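Side-chain contacts in ubiquinol-cytochrome C chaperone (Brucella abortus NCTC 8038, PDB 6RWT), which probably acts as an assembly chaperone for respiratory complex III, as does its homolog Cbp3, which binds newly synthesised cytochrome b: residues His53-Leu58 with Gly110-Tyr115; His59-Glu64 with Asn69-Glu74. All blocks are in the same frame, centred on the assembly; numbering follows the deposited sequence.

Contact 1 of 2, residues His53-Leu58 with Gly110-Tyr115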
# COMPACT_ATOMS: atom_id res chain seq x y z
N HIS A 53 -2.54 0.80 0.08
CA HIS A 53 -1.90 1.24 -1.17
C HIS A 53 -0.49 0.63 -1.35
O HIS A 53 -0.11 0.27 -2.47
CB HIS A 53 -1.91 2.79 -1.27
CG HIS A 53 -3.28 3.34 -1.55
ND1 HIS A 53 -4.25 3.49 -0.58
CD2 HIS A 53 -3.85 3.74 -2.72
CE1 HIS A 53 -5.36 3.97 -1.14
NE2 HIS A 53 -5.14 4.12 -2.44
N ILE A 54 0.25 0.47 -0.25
CA ILE A 54 1.52 -0.26 -0.28
C ILE A 54 1.29 -1.73 -0.69
O ILE A 54 1.99 -2.24 -1.58
CB ILE A 54 2.27 -0.15 1.08
CG1 ILE A 54 2.74 1.29 1.33
CG2 ILE A 54 3.43 -1.13 1.17
CD1 ILE A 54 3.93 1.75 0.50
N PHE A 55 0.30 -2.38 -0.08
CA PHE A 55 -0.08 -3.73 -0.46
C PHE A 55 -0.33 -3.85 -1.97
O PHE A 55 0.13 -4.79 -2.62
CB PHE A 55 -1.33 -4.23 0.31
CG PHE A 55 -2.11 -5.27 -0.45
CD1 PHE A 55 -1.71 -6.59 -0.42
CD2 PHE A 55 -3.20 -4.91 -1.25
CE1 PHE A 55 -2.38 -7.55 -1.16
CE2 PHE A 55 -3.87 -5.86 -2.00
CZ PHE A 55 -3.46 -7.19 -1.95
N LEU A 56 -1.12 -2.93 -2.53
CA LEU A 56 -1.44 -2.98 -3.96
C LEU A 56 -0.17 -2.96 -4.82
O LEU A 56 -0.07 -3.72 -5.80
CB LEU A 56 -2.39 -1.85 -4.37
CG LEU A 56 -3.88 -2.11 -4.11
CD1 LEU A 56 -4.68 -0.82 -4.06
CD2 LEU A 56 -4.46 -3.06 -5.15
N ALA A 57 0.79 -2.13 -4.45
CA ALA A 57 2.08 -2.08 -5.17
C ALA A 57 2.88 -3.39 -5.06
O ALA A 57 3.36 -3.92 -6.06
CB ALA A 57 2.92 -0.91 -4.68
N LEU A 58 3.02 -3.90 -3.84
CA LEU A 58 3.76 -5.15 -3.61
C LEU A 58 3.11 -6.34 -4.32
O LEU A 58 3.80 -7.18 -4.90
CB LEU A 58 3.91 -5.45 -2.11
CG LEU A 58 4.60 -4.40 -1.23
CD1 LEU A 58 4.72 -4.88 0.22
CD2 LEU A 58 5.96 -3.97 -1.76
N GLY A 110 0.11 -10.08 7.71
CA GLY A 110 -1.03 -10.89 8.13
C GLY A 110 -2.39 -10.32 7.76
O GLY A 110 -3.25 -11.04 7.24
N ARG A 111 -2.58 -9.02 8.00
CA ARG A 111 -3.89 -8.40 7.81
C ARG A 111 -4.21 -8.06 6.36
O ARG A 111 -5.38 -8.02 5.99
CB ARG A 111 -4.04 -7.16 8.71
CG ARG A 111 -4.01 -7.51 10.19
CD ARG A 111 -3.97 -6.29 11.10
NE ARG A 111 -5.25 -5.58 11.21
CZ ARG A 111 -5.46 -4.29 10.95
NH1 ARG A 111 -4.49 -3.49 10.50
NH2 ARG A 111 -6.68 -3.78 11.11
N VAL A 112 -3.18 -7.79 5.54
CA VAL A 112 -3.41 -7.50 4.11
C VAL A 112 -3.48 -8.77 3.23
O VAL A 112 -3.89 -8.68 2.07
CB VAL A 112 -2.39 -6.49 3.50
CG1 VAL A 112 -2.37 -5.19 4.31
CG2 VAL A 112 -0.99 -7.09 3.36
N GLY A 113 -3.08 -9.93 3.77
CA GLY A 113 -3.19 -11.20 3.04
C GLY A 113 -4.60 -11.51 2.54
O GLY A 113 -4.76 -12.03 1.44
N ALA A 114 -5.61 -11.17 3.35
CA ALA A 114 -7.01 -11.31 2.95
C ALA A 114 -7.36 -10.50 1.70
O ALA A 114 -8.17 -10.94 0.89
CB ALA A 114 -7.95 -10.94 4.09
N TYR A 115 -6.74 -9.32 1.54
CA TYR A 115 -6.93 -8.52 0.32
C TYR A 115 -6.39 -9.24 -0.92
O TYR A 115 -7.03 -9.26 -1.97
CB TYR A 115 -6.24 -7.13 0.42
CG TYR A 115 -6.64 -6.21 1.56
CD1 TYR A 115 -7.90 -6.28 2.17
CD2 TYR A 115 -5.77 -5.20 2.00
CE1 TYR A 115 -8.27 -5.40 3.18
CE2 TYR A 115 -6.13 -4.31 3.00
CZ TYR A 115 -7.37 -4.41 3.60
OH TYR A 115 -7.71 -3.53 4.60

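Contact 2 of 2, residues His59-Glu64 with Asn69-Glu74. With MG (magnesium ion), chain C.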
# COMPACT_ATOMS: atom_id res chain seq x y z
N HIS A 59 1.77 -6.40 -4.26
CA HIS A 59 0.97 -7.44 -4.92
C HIS A 59 1.22 -7.48 -6.44
O HIS A 59 1.36 -8.56 -7.02
CB HIS A 59 -0.51 -7.20 -4.57
CG HIS A 59 -1.47 -8.15 -5.22
ND1 HIS A 59 -2.22 -7.80 -6.32
CD2 HIS A 59 -1.82 -9.42 -4.92
CE1 HIS A 59 -2.98 -8.82 -6.67
NE2 HIS A 59 -2.76 -9.82 -5.84
N ARG A 60 1.31 -6.30 -7.06
CA ARG A 60 1.64 -6.20 -8.49
C ARG A 60 3.09 -6.61 -8.81
O ARG A 60 3.35 -7.26 -9.83
CB ARG A 60 1.39 -4.77 -9.00
CG ARG A 60 1.97 -4.43 -10.38
CD ARG A 60 1.35 -5.25 -11.51
NE ARG A 60 1.95 -4.92 -12.81
CZ ARG A 60 3.07 -5.44 -13.31
NH1 ARG A 60 3.77 -6.36 -12.64
NH2 ARG A 60 3.50 -5.05 -14.50
N MET A 61 4.02 -6.18 -7.96
CA MET A 61 5.45 -6.34 -8.24
C MET A 61 6.01 -7.74 -7.97
O MET A 61 6.99 -8.13 -8.61
CB MET A 61 6.27 -5.30 -7.46
CG MET A 61 6.04 -3.88 -7.96
SD MET A 61 6.88 -2.66 -6.93
CE MET A 61 6.08 -1.18 -7.53
N LYS A 62 5.42 -8.48 -7.03
CA LYS A 62 5.87 -9.85 -6.71
C LYS A 62 5.84 -10.75 -7.93
O LYS A 62 4.81 -10.87 -8.60
CB LYS A 62 5.02 -10.48 -5.59
CG LYS A 62 5.04 -12.01 -5.51
CD LYS A 62 4.24 -12.54 -4.33
CE LYS A 62 5.12 -12.81 -3.12
NZ LYS A 62 5.85 -14.10 -3.24
N GLY A 63 6.97 -11.39 -8.23
CA GLY A 63 7.06 -12.28 -9.38
C GLY A 63 8.48 -12.76 -9.61
O GLY A 63 9.23 -12.96 -8.66
N GLU A 64 8.83 -12.92 -10.88
CA GLU A 64 10.15 -13.42 -11.29
C GLU A 64 11.09 -12.35 -11.86
O GLU A 64 12.24 -12.66 -12.18
CB GLU A 64 9.96 -14.54 -12.32
CG GLU A 64 9.19 -15.75 -11.79
CD GLU A 64 9.86 -16.42 -10.61
OE1 GLU A 64 11.11 -16.46 -10.56
OE2 GLU A 64 9.14 -16.92 -9.72
N ASN A 69 11.11 -7.08 -8.17
CA ASN A 69 11.32 -7.61 -6.82
C ASN A 69 12.17 -6.63 -5.97
O ASN A 69 11.87 -6.43 -4.79
CB ASN A 69 11.93 -9.02 -6.85
CG ASN A 69 10.94 -10.09 -7.32
OD1 ASN A 69 9.72 -9.96 -7.16
ND2 ASN A 69 11.46 -11.16 -7.89
N ALA A 70 13.19 -6.01 -6.57
CA ALA A 70 14.03 -5.04 -5.86
C ALA A 70 13.27 -3.75 -5.53
O ALA A 70 13.39 -3.21 -4.43
CB ALA A 70 15.27 -4.71 -6.68
N LEU A 71 12.48 -3.25 -6.48
CA LEU A 71 11.64 -2.07 -6.22
C LEU A 71 10.65 -2.35 -5.07
O LEU A 71 10.44 -1.48 -4.21
CB LEU A 71 10.91 -1.61 -7.49
CG LEU A 71 10.05 -0.34 -7.41
CD1 LEU A 71 10.84 0.84 -6.84
CD2 LEU A 71 9.47 0.01 -8.78
N ALA A 72 10.06 -3.54 -5.05
CA ALA A 72 9.16 -3.96 -3.95
C ALA A 72 9.88 -3.92 -2.60
O ALA A 72 9.33 -3.42 -1.62
CB ALA A 72 8.58 -5.35 -4.21
N GLN A 73 11.11 -4.44 -2.55
CA GLN A 73 11.94 -4.39 -1.34
C GLN A 73 12.18 -2.93 -0.87
O GLN A 73 12.10 -2.64 0.33
CB GLN A 73 13.31 -5.06 -1.57
CG GLN A 73 13.32 -6.57 -1.77
CD GLN A 73 14.72 -7.13 -2.00
OE1 GLN A 73 15.65 -6.42 -2.43
NE2 GLN A 73 14.89 -8.42 -1.72
N GLU A 74 12.47 -2.04 -1.82
CA GLU A 74 12.69 -0.62 -1.54
C GLU A 74 11.44 0.05 -0.96
O GLU A 74 11.53 0.81 0.01
CB GLU A 74 13.12 0.15 -2.80
CG GLU A 74 14.50 -0.22 -3.36
CD GLU A 74 15.66 0.56 -2.76
OE1 GLU A 74 15.47 1.30 -1.76
OE2 GLU A 74 16.79 0.44 -3.30
MG MG C . 16.57 2.36 -0.38
O HOH W 1 18.25 2.21 -1.79
O HOH W 2 15.01 2.47 0.94
O HOH W 3 17.97 3.08 0.98
O HOH W 4 16.12 4.24 -1.11
O HOH W 5 17.10 0.42 0.41

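Contact 1 of 2, residues His53-Leu58 with Gly110-Tyr115
Phe55 swings its ring away from its own backbone N (chi1 154°, CG beside the carbonyl carbon), and this sends it across to helix 100-120. There Tyr115 turns the other way, with CG anti to its carbonyl carbon. The backbone holds CB of Tyr115 over the Phe55 ring; the torsion (chi1 -58°) leads the phenol away from it. The CB of Tyr115 sits 3.5 Å above the plane of the Phe55 ring, offset toward the rim beside CE2 and CZ, in a CH-pi contact. CE2 of Phe55 lies 3.6 Å from this CB. Beyond CB, the two rings form an edge-to-face pair. The edge of Tyr115 faces the Phe55 ring, with centroids 5.8 Å apart and planes at 66°.

Val112, one turn earlier, touches the same ring. Its CG2 branch approaches CD1 of Phe55 to 3.9 Å, and its CB lies 4.1 Å from CB of Phe55. The Phe55 and Val112 side chains run antiparallel alongside each other.

This is helix-on-helix packing in the core of an all-helical chaperone domain. Phe55 of helix 43-61 lies against Val112 and Tyr115 of segment 110-115, and no hydrogen bond passes between the segments. Helix 100-120 is kinked here. Tyr115 N makes a weak bond to Val112 O (3.0 Å), three residues back, instead of reaching Arg111 O. Asn134 ND2 binds Arg111 O and also Tyr115 OH, so one amide serves the kink and holds the far end of the phenol. Val112 O also comes 3.7 Å from CE1 of Phe55, obliquely to the ring. Leu119 touches Phe55 from the same helix, while Leu127 and Leu131 of helix 124-135 pack on Tyr115. An acetate ion, probably from the crystallisation liquor, lies about 4 Å from the Phe55 side chain.

Contact 2 of 2, residues His59-Glu64 with Asn69-Glu74
Asn69 ND2 donates to Gly63 O at 3.0 Å, and the bond is fairly straight, with an N-H...O angle of 162°. The acceptor lies in the amide plane of Asn69, but the donor stands well above the carbonyl plane of Gly63. The other end of the same amide is used as well: Gly63 N donates at 3.3 Å to a lone pair of Asn69 OD1. One side chain thus grips both backbone polar atoms of a glycine in the turn that follows helix 43-61.

Beneath this, Met61 lies obliquely across helix 66-89. Its CG is anti to the carbonyl carbon (chi1 -68°) and the chain is extended beyond. CB of Met61 meets CB of Ala72 at 4.0 Å, and the terminal CE rests 3.8 Å from CD2 of Leu71. Leu167 also touches Met61. The arrangement is an alpha-alpha hairpin joining helices 43-61 and 66-89.

Farther along, Glu74 OE1 binds a magnesium ion whose other five ligands are waters. Glu74 OE2 accepts from one of those waters and from Asn13 ND2. At the turn, the donor and acceptor of Asn69 each match their partner on Gly63, which fixes the amide flip.

Contacts 1 and 2 follow one another along helix 43-61, with centres 13 Å apart. Contact 1 lies deeper, about 6 Å from the centre of the chain against 12 Å for contact 2. They touch directly where Leu58 CD2 packs 3.4 Å from Ala72 O. Leu58 also meets Phe108, and Ile54 reaches Ile75, Phe79 and Phe108. Helix 43-61 packs on helices 66-89 and 100-120, which are successive in the chain, and Ile54 also touches helix 2-28. The rings of Phe55 and His59, one turn apart, also meet, with planes at about 30°, which ties segment 53-58 to segment 59-64. Glu74 OE1 of contact 2 binds the magnesium ion, away from the Met61 and Asn69 contacts.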